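PDB 6RIW: ORF10 from Moritella marina, which probably condenses acyl chains on carrier protein in polyunsaturated fatty acid synthesis, this piece being the ketosynthase and chain length factor didomain of the larger PfaC enzyme. Local coordinates for residues V580-E585 against N643-R648; N667-C672 against I690-L695; N701-Q706 against D951-Q956. One frame throughout, in Å; residues are numbered along the deposited sequence.

Contact 1 (V580-E585 against N643-R648)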
loop_
_atom_site.group_PDB
_atom_site.type_symbol
_atom_site.label_atom_id
_atom_site.label_comp_id
_atom_site.label_asym_id
_atom_site.label_seq_id
_atom_site.Cartn_x
_atom_site.Cartn_y
_atom_site.Cartn_z
ATOM N N VAL A 580 -8.203 -4.955 -0.448
ATOM C CA VAL A 580 -8.037 -4.454 -1.812
ATOM C C VAL A 580 -6.627 -4.801 -2.284
ATOM O O VAL A 580 -5.641 -4.254 -1.779
ATOM C CB VAL A 580 -8.296 -2.945 -1.901
ATOM C CG1 VAL A 580 -8.093 -2.455 -3.336
ATOM C CG2 VAL A 580 -9.723 -2.622 -1.415
ATOM N N ALA A 581 -6.537 -5.685 -3.273
ATOM C CA ALA A 581 -5.277 -5.992 -3.932
ATOM C C ALA A 581 -4.926 -4.876 -4.905
ATOM O O ALA A 581 -5.725 -4.535 -5.779
ATOM C CB ALA A 581 -5.383 -7.329 -4.669
ATOM N N MET A 582 -3.748 -4.284 -4.743
ATOM C CA MET A 582 -3.402 -3.145 -5.581
ATOM C C MET A 582 -1.910 -2.902 -5.451
ATOM O O MET A 582 -1.239 -3.479 -4.594
ATOM C CB MET A 582 -4.209 -1.900 -5.182
ATOM C CG MET A 582 -4.114 -1.565 -3.672
ATOM S SD MET A 582 -2.571 -0.706 -3.200
ATOM C CE MET A 582 -3.021 1.004 -3.638
ATOM N N GLY A 583 -1.390 -2.082 -6.362
ATOM C CA GLY A 583 -0.125 -1.406 -6.187
ATOM C C GLY A 583 -0.373 0.085 -6.365
ATOM O O GLY A 583 -1.509 0.519 -6.590
ATOM N N MET A 584 0.694 0.872 -6.259
ATOM C CA MET A 584 0.456 2.316 -6.306
ATOM C C MET A 584 -0.065 2.727 -7.681
ATOM O O MET A 584 0.262 2.118 -8.709
ATOM C CB MET A 584 1.718 3.114 -5.926
ATOM C CG MET A 584 2.885 3.069 -6.882
ATOM S SD MET A 584 3.997 4.536 -6.681
ATOM C CE MET A 584 2.918 5.834 -7.107
ATOM N N GLU A 585 -0.944 3.718 -7.683
ATOM C CA GLU A 585 -1.335 4.387 -8.916
ATOM C C GLU A 585 -0.131 5.181 -9.397
ATOM O O GLU A 585 0.219 6.201 -8.798
ATOM C CB GLU A 585 -2.530 5.300 -8.656
ATOM C CG GLU A 585 -2.963 6.135 -9.869
ATOM C CD GLU A 585 -3.145 5.284 -11.124
ATOM O OE1 GLU A 585 -4.231 4.663 -11.272
ATOM O OE2 GLU A 585 -2.209 5.249 -11.969
ATOM N N ASN A 643 -5.470 3.012 1.146
ATOM C CA ASN A 643 -6.370 2.279 2.029
ATOM C C ASN A 643 -7.748 2.920 2.100
ATOM O O ASN A 643 -8.710 2.263 2.516
ATOM C CB ASN A 643 -5.788 2.153 3.441
ATOM C CG ASN A 643 -5.797 3.474 4.193
ATOM O OD1 ASN A 643 -5.037 4.380 3.861
ATOM N ND2 ASN A 643 -6.658 3.589 5.215
ATOM N N ILE A 644 -7.875 4.173 1.680
ATOM C CA ILE A 644 -9.160 4.836 1.852
ATOM C C ILE A 644 -10.184 4.250 0.896
ATOM O O ILE A 644 -11.382 4.256 1.191
ATOM C CB ILE A 644 -9.004 6.363 1.701
ATOM C CG1 ILE A 644 -8.107 6.884 2.834
ATOM C CG2 ILE A 644 -10.378 7.056 1.745
ATOM C CD1 ILE A 644 -8.018 8.427 2.957
ATOM N N MET A 645 -9.751 3.690 -0.237
ATOM C CA MET A 645 -10.756 3.104 -1.120
ATOM C C MET A 645 -11.437 1.897 -0.470
ATOM O O MET A 645 -12.649 1.702 -0.658
ATOM C CB MET A 645 -10.146 2.773 -2.490
ATOM C CG MET A 645 -9.250 1.566 -2.581
ATOM S SD MET A 645 -8.671 1.433 -4.312
ATOM C CE MET A 645 -6.912 1.507 -4.029
ATOM N N ALA A 646 -10.710 1.119 0.347
ATOM C CA ALA A 646 -11.365 0.050 1.105
ATOM C C ALA A 646 -12.313 0.631 2.152
ATOM O O ALA A 646 -13.444 0.152 2.315
ATOM C CB ALA A 646 -10.319 -0.850 1.780
ATOM N N SER A 647 -11.867 1.676 2.854
ATOM C CA SER A 647 -12.704 2.359 3.851
ATOM C C SER A 647 -13.987 2.912 3.259
ATOM O O SER A 647 -15.011 2.958 3.950
ATOM C CB SER A 647 -11.933 3.522 4.476
ATOM O OG SER A 647 -10.896 3.018 5.285
ATOM N N ARG A 648 -13.954 3.370 2.009
ATOM C CA ARG A 648 -15.155 3.975 1.437
ATOM C C ARG A 648 -16.265 2.946 1.273
ATOM O O ARG A 648 -17.454 3.279 1.421
ATOM C CB ARG A 648 -14.845 4.620 0.086
ATOM C CG ARG A 648 -14.071 5.932 0.181
ATOM C CD ARG A 648 -13.886 6.527 -1.207
ATOM N NE ARG A 648 -12.610 7.222 -1.329
ATOM C CZ ARG A 648 -12.408 8.482 -0.951
ATOM N NH1 ARG A 648 -13.409 9.195 -0.429
ATOM N NH2 ARG A 648 -11.204 9.029 -1.093
#

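Contact 2 (N667-C672 against I690-L695)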
loop_
_atom_site.group_PDB
_atom_site.type_symbol
_atom_site.label_atom_id
_atom_site.label_comp_id
_atom_site.label_asym_id
_atom_site.label_seq_id
_atom_site.Cartn_x
_atom_site.Cartn_y
_atom_site.Cartn_z
ATOM N N ASN A 667 1.110 -11.247 -7.447
ATOM C CA ASN A 667 0.460 -12.171 -6.521
ATOM C C ASN A 667 -0.387 -11.469 -5.454
ATOM O O ASN A 667 -0.806 -12.111 -4.483
ATOM C CB ASN A 667 1.509 -13.085 -5.880
ATOM C CG ASN A 667 1.929 -14.218 -6.823
ATOM O OD1 ASN A 667 1.105 -14.760 -7.559
ATOM N ND2 ASN A 667 3.217 -14.526 -6.852
ATOM N N SER A 668 -0.693 -10.183 -5.628
ATOM C CA SER A 668 -1.484 -9.469 -4.625
ATOM C C SER A 668 -2.807 -10.178 -4.312
ATOM O O SER A 668 -3.170 -10.351 -3.143
ATOM C CB SER A 668 -1.772 -8.047 -5.113
ATOM O OG SER A 668 -0.588 -7.265 -5.204
ATOM N N VAL A 669 -3.561 -10.560 -5.345
ATOM C CA VAL A 669 -4.874 -11.166 -5.115
ATOM C C VAL A 669 -4.742 -12.522 -4.432
ATOM O O VAL A 669 -5.537 -12.862 -3.546
ATOM C CB VAL A 669 -5.659 -11.283 -6.434
ATOM C CG1 VAL A 669 -6.927 -12.164 -6.227
ATOM C CG2 VAL A 669 -6.071 -9.897 -6.945
ATOM N N TYR A 670 -3.752 -13.329 -4.826
ATOM C CA TYR A 670 -3.602 -14.637 -4.191
ATOM C C TYR A 670 -3.169 -14.511 -2.729
ATOM O O TYR A 670 -3.599 -15.310 -1.892
ATOM C CB TYR A 670 -2.623 -15.499 -5.013
ATOM C CG TYR A 670 -3.043 -15.666 -6.470
ATOM C CD1 TYR A 670 -4.382 -15.740 -6.822
ATOM C CD2 TYR A 670 -2.099 -15.728 -7.494
ATOM C CE1 TYR A 670 -4.783 -15.885 -8.159
ATOM C CE2 TYR A 670 -2.494 -15.874 -8.837
ATOM C CZ TYR A 670 -3.829 -15.957 -9.152
ATOM O OH TYR A 670 -4.206 -16.101 -10.479
ATOM N N ARG A 671 -2.356 -13.505 -2.383
ATOM C CA ARG A 671 -2.099 -13.265 -0.963
ATOM C C ARG A 671 -3.367 -12.839 -0.217
ATOM O O ARG A 671 -3.512 -13.154 0.972
ATOM C CB ARG A 671 -0.994 -12.222 -0.770
ATOM C CG ARG A 671 0.407 -12.684 -1.231
ATOM C CD ARG A 671 1.018 -13.783 -0.336
ATOM N NE ARG A 671 2.367 -14.149 -0.791
ATOM C CZ ARG A 671 3.057 -15.198 -0.334
ATOM N NH1 ARG A 671 4.280 -15.444 -0.806
ATOM N NH2 ARG A 671 2.533 -15.998 0.599
ATOM N N CYS A 672 -4.281 -12.114 -0.873
ATOM C CA CYS A 672 -5.564 -11.783 -0.239
ATOM C C CYS A 672 -6.395 -13.029 0.015
ATOM O O CYS A 672 -7.095 -13.126 1.035
ATOM C CB CYS A 672 -6.371 -10.821 -1.118
ATOM S SG CYS A 672 -5.744 -9.127 -1.156
ATOM N N ILE A 690 -12.942 -9.317 -1.517
ATOM C CA ILE A 690 -11.603 -9.137 -2.083
ATOM C C ILE A 690 -11.771 -8.374 -3.385
ATOM O O ILE A 690 -12.340 -8.900 -4.343
ATOM C CB ILE A 690 -10.871 -10.458 -2.324
ATOM C CG1 ILE A 690 -10.802 -11.263 -1.015
ATOM C CG2 ILE A 690 -9.450 -10.138 -2.873
ATOM C CD1 ILE A 690 -10.125 -12.625 -1.170
ATOM N N ALA A 691 -11.311 -7.129 -3.414
ATOM C CA ALA A 691 -11.368 -6.334 -4.632
ATOM C C ALA A 691 -9.953 -6.146 -5.160
ATOM O O ALA A 691 -8.953 -6.338 -4.449
ATOM C CB ALA A 691 -12.046 -4.976 -4.386
ATOM N N ALA A 692 -9.860 -5.812 -6.431
ATOM C CA ALA A 692 -8.546 -5.660 -7.033
ATOM C C ALA A 692 -8.661 -4.586 -8.090
ATOM O O ALA A 692 -9.660 -4.538 -8.801
ATOM C CB ALA A 692 -8.060 -6.962 -7.675
ATOM N N VAL A 693 -7.633 -3.752 -8.224
ATOM C CA VAL A 693 -7.670 -2.719 -9.254
ATOM C C VAL A 693 -6.246 -2.429 -9.696
ATOM O O VAL A 693 -5.327 -2.330 -8.873
ATOM C CB VAL A 693 -8.381 -1.439 -8.767
ATOM C CG1 VAL A 693 -7.749 -0.898 -7.484
ATOM C CG2 VAL A 693 -8.384 -0.365 -9.857
ATOM N N ASP A 694 -6.063 -2.323 -11.004
ATOM C CA ASP A 694 -4.821 -1.789 -11.550
ATOM C C ASP A 694 -5.189 -1.104 -12.854
ATOM O O ASP A 694 -5.586 -1.759 -13.828
ATOM C CB ASP A 694 -3.768 -2.879 -11.774
ATOM C CG ASP A 694 -2.357 -2.301 -11.894
ATOM O OD1 ASP A 694 -2.247 -1.073 -12.173
ATOM O OD2 ASP A 694 -1.370 -3.048 -11.693
ATOM N N LEU A 695 -5.065 0.209 -12.883
ATOM C CA LEU A 695 -5.273 0.914 -14.147
ATOM C C LEU A 695 -3.948 0.912 -14.914
ATOM O O LEU A 695 -3.299 1.934 -15.145
ATOM C CB LEU A 695 -5.851 2.299 -13.881
ATOM C CG LEU A 695 -7.164 2.150 -13.079
ATOM C CD1 LEU A 695 -7.890 3.481 -12.915
ATOM C CD2 LEU A 695 -8.106 1.124 -13.728
#

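Contact 3 (N701-Q706 against D951-Q956)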
loop_
_atom_site.group_PDB
_atom_site.type_symbol
_atom_site.label_atom_id
_atom_site.label_comp_id
_atom_site.label_asym_id
_atom_site.label_seq_id
_atom_site.Cartn_x
_atom_site.Cartn_y
_atom_site.Cartn_z
ATOM N N ASN A 701 2.702 2.929 -16.433
ATOM C CA ASN A 701 2.845 1.481 -16.342
ATOM C C ASN A 701 3.479 0.894 -17.589
ATOM O O ASN A 701 4.274 -0.041 -17.490
ATOM C CB ASN A 701 1.522 0.777 -16.078
ATOM C CG ASN A 701 1.739 -0.700 -15.784
ATOM O OD1 ASN A 701 2.404 -1.042 -14.798
ATOM N ND2 ASN A 701 1.228 -1.574 -16.644
ATOM N N ILE A 702 3.142 1.403 -18.775
ATOM C CA ILE A 702 3.786 0.865 -19.971
ATOM C C ILE A 702 5.298 1.110 -19.907
ATOM O O ILE A 702 6.112 0.206 -20.173
ATOM C CB ILE A 702 3.158 1.457 -21.252
ATOM C CG1 ILE A 702 1.995 0.602 -21.768
ATOM C CG2 ILE A 702 4.198 1.395 -22.408
ATOM C CD1 ILE A 702 0.873 0.379 -20.783
ATOM N N THR A 703 5.689 2.323 -19.520
ATOM C CA THR A 703 7.096 2.667 -19.295
ATOM C C THR A 703 7.770 1.713 -18.312
ATOM O O THR A 703 8.859 1.186 -18.578
ATOM C CB THR A 703 7.181 4.100 -18.751
ATOM O OG1 THR A 703 6.647 5.007 -19.712
ATOM C CG2 THR A 703 8.631 4.487 -18.451
ATOM N N LEU A 704 7.136 1.486 -17.165
ATOM C CA LEU A 704 7.709 0.608 -16.150
ATOM C C LEU A 704 7.877 -0.820 -16.664
ATOM O O LEU A 704 8.944 -1.430 -16.508
ATOM C CB LEU A 704 6.820 0.627 -14.896
ATOM C CG LEU A 704 7.198 -0.396 -13.816
ATOM C CD1 LEU A 704 8.654 -0.168 -13.360
ATOM C CD2 LEU A 704 6.238 -0.326 -12.632
ATOM N N ARG A 705 6.809 -1.401 -17.227
ATOM C CA ARG A 705 6.871 -2.822 -17.536
ATOM C C ARG A 705 7.752 -3.101 -18.730
ATOM O O ARG A 705 8.314 -4.198 -18.813
ATOM C CB ARG A 705 5.459 -3.385 -17.763
ATOM C CG ARG A 705 4.509 -3.091 -16.569
ATOM C CD ARG A 705 5.002 -3.719 -15.264
ATOM N NE ARG A 705 4.132 -3.343 -14.138
ATOM C CZ ARG A 705 4.229 -3.835 -12.904
ATOM N NH1 ARG A 705 5.150 -4.758 -12.601
ATOM N NH2 ARG A 705 3.390 -3.399 -11.963
ATOM N N GLN A 706 7.945 -2.118 -19.613
ATOM C CA GLN A 706 8.933 -2.285 -20.682
ATOM C C GLN A 706 10.329 -2.571 -20.144
ATOM O O GLN A 706 11.150 -3.157 -20.861
ATOM C CB GLN A 706 8.994 -1.029 -21.560
ATOM C CG GLN A 706 7.956 -1.007 -22.667
ATOM C CD GLN A 706 8.416 -0.141 -23.816
ATOM O OE1 GLN A 706 8.410 -0.582 -24.957
ATOM N NE2 GLN A 706 8.871 1.096 -23.511
ATOM N N ASP A 951 17.114 9.547 -19.915
ATOM C CA ASP A 951 17.836 8.271 -19.828
ATOM C C ASP A 951 17.054 7.204 -19.071
ATOM O O ASP A 951 17.123 6.019 -19.418
ATOM C CB ASP A 951 19.192 8.455 -19.126
ATOM C CG ASP A 951 19.992 9.619 -19.667
ATOM O OD1 ASP A 951 19.624 10.781 -19.371
ATOM O OD2 ASP A 951 20.996 9.366 -20.381
ATOM N N ASN A 952 16.352 7.587 -17.996
ATOM C CA ASN A 952 15.672 6.590 -17.175
ATOM C C ASN A 952 14.471 5.953 -17.872
ATOM O O ASN A 952 13.980 4.920 -17.398
ATOM C CB ASN A 952 15.212 7.227 -15.862
ATOM C CG ASN A 952 16.320 7.296 -14.837
ATOM O OD1 ASN A 952 17.193 6.438 -14.803
ATOM N ND2 ASN A 952 16.292 8.317 -13.999
ATOM N N LEU A 953 13.988 6.544 -18.967
ATOM C CA LEU A 953 12.858 5.986 -19.702
ATOM C C LEU A 953 13.259 4.854 -20.641
ATOM O O LEU A 953 12.411 4.029 -20.998
ATOM C CB LEU A 953 12.175 7.087 -20.518
ATOM C CG LEU A 953 11.624 8.297 -19.780
ATOM C CD1 LEU A 953 10.939 9.280 -20.772
ATOM C CD2 LEU A 953 10.662 7.859 -18.691
ATOM N N LYS A 954 14.511 4.817 -21.080
ATOM C CA LYS A 954 14.930 3.770 -21.993
ATOM C C LYS A 954 14.728 2.404 -21.336
ATOM O O LYS A 954 15.165 2.207 -20.189
ATOM C CB LYS A 954 16.399 3.973 -22.351
ATOM C CG LYS A 954 16.987 2.846 -23.183
ATOM C CD LYS A 954 18.477 3.116 -23.455
ATOM C CE LYS A 954 19.001 2.295 -24.629
ATOM N NZ LYS A 954 19.539 0.992 -24.175
ATOM N N PRO A 955 14.078 1.448 -22.011
ATOM C CA PRO A 955 13.906 0.101 -21.432
ATOM C C PRO A 955 15.201 -0.479 -20.874
ATOM O O PRO A 955 16.203 -0.622 -21.592
ATOM C CB PRO A 955 13.368 -0.722 -22.611
ATOM C CG PRO A 955 12.617 0.301 -23.468
ATOM C CD PRO A 955 13.412 1.592 -23.323
ATOM N N GLN A 956 15.193 -0.796 -19.575
ATOM C CA GLN A 956 16.427 -1.093 -18.847
ATOM C C GLN A 956 16.925 -2.524 -19.014
ATOM O O GLN A 956 18.066 -2.805 -18.628
ATOM C CB GLN A 956 16.241 -0.784 -17.353
ATOM C CG GLN A 956 16.145 0.711 -17.107
ATOM C CD GLN A 956 15.938 1.064 -15.640
ATOM O OE1 GLN A 956 16.164 0.252 -14.751
ATOM N NE2 GLN A 956 15.526 2.301 -15.387
HETATM O O HOH W 1 10.418 1.932 -20.851
#

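Contact 1 (V580-E585 against N643-R648)
Met645 and Val580 bury about equal surface against each other's segments and form the middle of this contact between a strand end and a helix. The two methyls of Val580 divide the work. CG1 stands anti to the backbone N (chi1 179°) and approaches the thioether, with SD of Met645 4.1 Å from it; CG2, on the side of the backbone N, rests 3.7 Å from CB of Ala646. A branched residue thus spans two successive positions of the helix, and the small Ala646 on the facing side of the helix allows its CA to come within 6.3 Å of CA of Val580.

The terminal methyls of Met645 and Met582 meet, CE to CE at 3.9 Å, where the two chains cross at a slant. Met582 bends at chi2 (79°) and chi3 (83°), which brings its CE to that methyl. A flexible, unbranched methionine suits the place because its torsions let the methyl reach a partner off the line of its CB. No hydrogen bond crosses; the contact is wholly buried and apolar. Met557 of helix 552-567 touches both Val580 and Met645 and joins the cluster. Cutting Val580 back to an alanine would probably open a gap beside Met645 and Ala646 and set the thioether freer to turn.

Val580 is also held by backbone bonds to Ile660 and Val662 of the adjoining parallel strand. A helix laid by small and apolar residues on a buried sheet in this way belongs to the layered alpha-beta core of the thiolase fold, here in the second ketosynthase-like half.

Contact 2 (N667-C672 against I690-L695)
Val669 and Cys672, one helical turn apart, pack against Ile690 and Ala692, which lie two residues apart on one face of the strand. Val669 gets there through its CG2 branch, which lies beside the backbone N (CG1 being anti to it, chi1 169°) and comes to 3.6 Å from CB of Ala692, methyl against methyl. At the other end CG2 of Ile690 lies 3.6 Å from CB of Cys672, so that it is the beta carbon of the cysteine, rather than its sulfur, that meets the strand. The isoleucine reaches further with its longer branch: with chi2 extended at 178°, CD1 runs on to the backbone of the helix, 3.8 Å from the carbonyl O of Cys672. Each bulky residue thus faces a smaller one, Val669 the alanine and Ile690 the cysteine, and helix and strand can approach closely without a polar bond between them.

The helix is set by its own backbone bonds, among them Cys672 N to Ser668 O at 3.1 Å. At its start, OG of Ser668 bonds to the backbone of Glu665 and Ala664, tying the first turn to the loop before it, while the side chain of Asn667 turns to Asp874 instead of capping the helix. Arg671, on the same helix, forms a salt bridge with Glu674 and a cation-pi contact with Phe770.

The strand is gripped on both edges: Ile690 and Ala692 bond to Ile748 and Ala746 of antiparallel strand 741-752, and Ala691 to Leu579 and Ala581 of parallel strand 576-581. Ala581 also meets helix 668-682. Helix 841-854 lies beside that helix on this face of the sheet, its Met843 touching both Val669 and Ile690, as in the central helical layer of the thiolase fold.

Contact 3 (N701-Q706 against D951-Q956)
Gln706 lies alongside the ring of Pro955, both side chains pointing the same way. Its CB lies 4.3 Å from CG of Pro955. CG of Gln706 swings further out, and its CD returns to 4.2 Å from CG of Pro955 as the chain runs past nearly extended (chi2 -155°). At the tip it is the nitrogen that does the touching: NE2 packs 3.8 Å from CG of Pro955. The same nitrogen donates to O of Leu519 and to a water 3.2 Å away, two acceptors that together would fix the rotation of the amide. The backbone joins in, O of Gln706 being 3.7 Å from CB of the proline. A rigid, apolar ring gives the glutamine a firm wall.

The water donates to O of Thr703 and to O of Leu953, at 2.9 Å from each oxygen, so it bridges helix and loop where no direct hydrogen bond does. CG2 of Thr703, anti to the backbone N (chi1 -62° sets OG1 beside that N), meets CD2 of Leu953 at 3.9 Å, while OG1 bonds back to O of Ile699.

Leu136 of helix 129-148 and Leu519 of helix 513-519 each touch both Thr703 and Leu953, and Asn952 and Gln956 bond to Lys162, Thr164 and Ala166 of the first half. Held to both halves, the 951-956 loop resembles the post-ketosynthase linkers that wrap back over their domain.

Contacts 1 and 2 are neighbours in the core of the second, chain-length-factor half, their centres about 10 Å apart, and share a sheet through the adjacent strands 576-581 and 687-694. Backbone bonds of Ala581 join the two strands. Val580 faces helix 642-653 while the side chain of Ala581 meets helix 668-682, so the two contacts pack helices on either face of one sheet, as in the layered thiolase fold. Contact 3 lies 23 to 25 Å away between centres, yet helix 699-706 directly follows strand 687-694. All three come in series along the chain, contact 3 bringing the distant C-terminal loop back onto the domain.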